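Side-chain contact in UDP-D-quinovosamine 4-dehydrogenase (Vibrio fischeri, PDB 3NKL), which probably acts as an oxidoreductase and lyase on a UDP-linked sugar, and is represented here by its Rossmann-like CoA-binding-type domain: residues A76-V79 and Q80-V83. Numbering follows the deposited sequence. Where two conformers were deposited one is given.
Sequences ASQV and QKKV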
ATOM      1  N   ALA B  76      -0.904  -5.708   4.104  1.00 15.16           N
ATOM      2  CA  ALA B  76      -0.286  -6.219   5.317  1.00 17.03           C
ATOM      3  C   ALA B  76      -0.466  -7.733   5.344  1.00 14.45           C
ATOM      4  O   ALA B  76      -1.525  -8.239   4.972  1.00 15.56           O
ATOM      5  CB  ALA B  76      -0.964  -5.562   6.564  1.00 18.85           C
ATOM      6  N   SER B  77       0.560  -8.448   5.796  1.00 15.92           N
ATOM      7  CA  SER B  77       0.458  -9.883   6.015  1.00 21.55           C
ATOM      8  C   SER B  77      -0.593 -10.130   7.081  1.00 21.70           C
ATOM      9  O   SER B  77      -0.943  -9.217   7.844  1.00 17.89           O
ATOM     10  CB  SER B  77       1.798 -10.442   6.492  1.00 22.82           C
ATOM     11  OG  SER B  77       2.112  -9.874   7.754  1.00 23.47           O
ATOM     12  N   GLN B  78      -1.136 -11.339   7.150  0.62 23.35           N
ATOM     13  CA  GLN B  78      -2.151 -11.581   8.180  0.62 23.81           C
ATOM     14  C   GLN B  78      -1.514 -11.424   9.555  0.62 22.83           C
ATOM     15  O   GLN B  78      -2.113 -10.853  10.454  0.62 20.05           O
ATOM     16  CB  GLN B  78      -2.815 -12.949   8.015  0.62 26.68           C
ATOM     17  CG  GLN B  78      -3.813 -12.990   6.868  0.62 27.12           C
ATOM     18  CD  GLN B  78      -5.094 -12.230   7.182  0.62 31.03           C
ATOM     19  OE1 GLN B  78      -5.315 -11.115   6.696  0.62 24.43           O
ATOM     20  NE2 GLN B  78      -5.943 -12.833   8.007  0.62 36.60           N
ATOM     21  N   VAL B  79      -0.279 -11.889   9.717  1.00 19.19           N
ATOM     22  CA  VAL B  79       0.395 -11.693  11.007  1.00 24.25           C
ATOM     23  C   VAL B  79       0.433 -10.225  11.417  1.00 27.86           C
ATOM     24  O   VAL B  79       0.107  -9.859  12.560  1.00 22.04           O
ATOM     25  CB  VAL B  79       1.831 -12.215  10.992  1.00 31.98           C
ATOM     26  CG1 VAL B  79       2.559 -11.715  12.228  1.00 34.27           C
ATOM     27  CG2 VAL B  79       1.835 -13.733  10.946  1.00 44.87           C
ATOM     28  N   GLN B  80       0.826  -9.372  10.476  1.00 21.34           N
ATOM     29  CA  GLN B  80       0.940  -7.943  10.747  1.00 22.15           C
ATOM     30  C   GLN B  80      -0.430  -7.285  10.961  1.00 21.44           C
ATOM     31  O   GLN B  80      -0.575  -6.378  11.783  1.00 21.81           O
ATOM     32  CB  GLN B  80       1.683  -7.257   9.598  1.00 21.41           C
ATOM     33  CG  GLN B  80       1.832  -5.756   9.761  1.00 35.27           C
ATOM     34  CD  GLN B  80       2.496  -5.349  11.079  1.00 49.82           C
ATOM     35  OE1 GLN B  80       2.106  -4.356  11.703  1.00 45.76           O
ATOM     36  NE2 GLN B  80       3.499  -6.110  11.503  1.00 53.98           N
ATOM     37  N   LYS B  81      -1.433  -7.727  10.215  1.00 20.74           N
ATOM     38  CA  LYS B  81      -2.764  -7.150  10.384  1.00 17.21           C
ATOM     39  C   LYS B  81      -3.304  -7.445  11.782  1.00 19.53           C
ATOM     40  O   LYS B  81      -3.958  -6.595  12.401  1.00 17.53           O
ATOM     41  CB  LYS B  81      -3.737  -7.660   9.317  1.00 11.97           C
ATOM     42  CG  LYS B  81      -5.037  -6.785   9.265  1.00 14.30           C
ATOM     43  CD  LYS B  81      -6.031  -7.343   8.220  1.00 14.66           C
ATOM     44  CE  LYS B  81      -7.170  -6.333   7.949  1.00 16.59           C
ATOM     45  NZ  LYS B  81      -8.209  -6.862   7.039  1.00 16.96           N
ATOM     46  N   LYS B  82      -3.015  -8.637  12.290  1.00 19.43           N
ATOM     47  CA  LYS B  82      -3.478  -8.986  13.647  1.00 18.95           C
ATOM     48  C   LYS B  82      -2.755  -8.183  14.718  1.00 25.49           C
ATOM     49  O   LYS B  82      -3.358  -7.770  15.724  1.00 22.76           O
ATOM     50  CB  LYS B  82      -3.354 -10.493  13.907  1.00 22.05           C
ATOM     51  CG  LYS B  82      -4.404 -11.310  13.139  1.00 30.16           C
ATOM     52  CD  LYS B  82      -4.101 -12.823  13.181  1.00 37.79           C
ATOM     53  CE  LYS B  82      -4.952 -13.588  12.172  1.00 45.80           C
ATOM     54  NZ  LYS B  82      -4.501 -15.006  11.972  1.00 53.92           N
ATOM     55  N   VAL B  83      -1.469  -7.931  14.503  1.00 19.36           N
ATOM     56  CA  VAL B  83      -0.723  -7.043  15.393  1.00 21.74           C
ATOM     57  C   VAL B  83      -1.428  -5.691  15.475  1.00 24.33           C
ATOM     58  O   VAL B  83      -1.684  -5.154  16.563  1.00 16.36           O
ATOM     59  CB  VAL B  83       0.711  -6.831  14.888  1.00 25.19           C
ATOM     60  CG1 VAL B  83       1.344  -5.640  15.584  1.00 30.85           C
ATOM     61  CG2 VAL B  83       1.532  -8.098  15.095  1.00 31.32           C
TER
HETATM   62  O   HOH W   1      -8.029 -10.125   6.350  1.00 33.61           O
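Ser77 is the N-cap of helix 78-89: its OG accepts the backbone N-H of Gln80, 3.1 Å from OG to N. Separately, Ser77 O takes Lys81 N at 2.8 Å as the first bond of the helical ladder. The capping hydroxyl stands between its own backbone N and carbonyl carbon (chi1 64°), a torsion that brings it to the N-H of Gln80, where it also rests 3.2 Å from Gln80 CB. This is the tight part, and Lys82 N to Gln78 O and Val83 N to Val79 O continue the ladder. Beside it, Ala76 CB makes a looser contact, 4.3 Å from Gln80 CG. The outer side is looser too. Gln78 and Lys81 run alongside each other in the same direction, no closer than 4.1 Å between OE1 and CD; a water lies 2.9 Å from Gln78 OE1 and accepts a weak bond from Lys81 NZ. Lys81 NZ has its stronger partner in Thr97 OG1, a hydrogen bond to the last residue of strand 94-97, while Gln80 OE1 makes a weak bond to Lys40 of the second subunit. The chemistry implies that the helix start in the 68-71/78-89/94-97 beta-alpha-beta unit is held mainly by backbone bonds and the serine cap; the water bridge probably adds little.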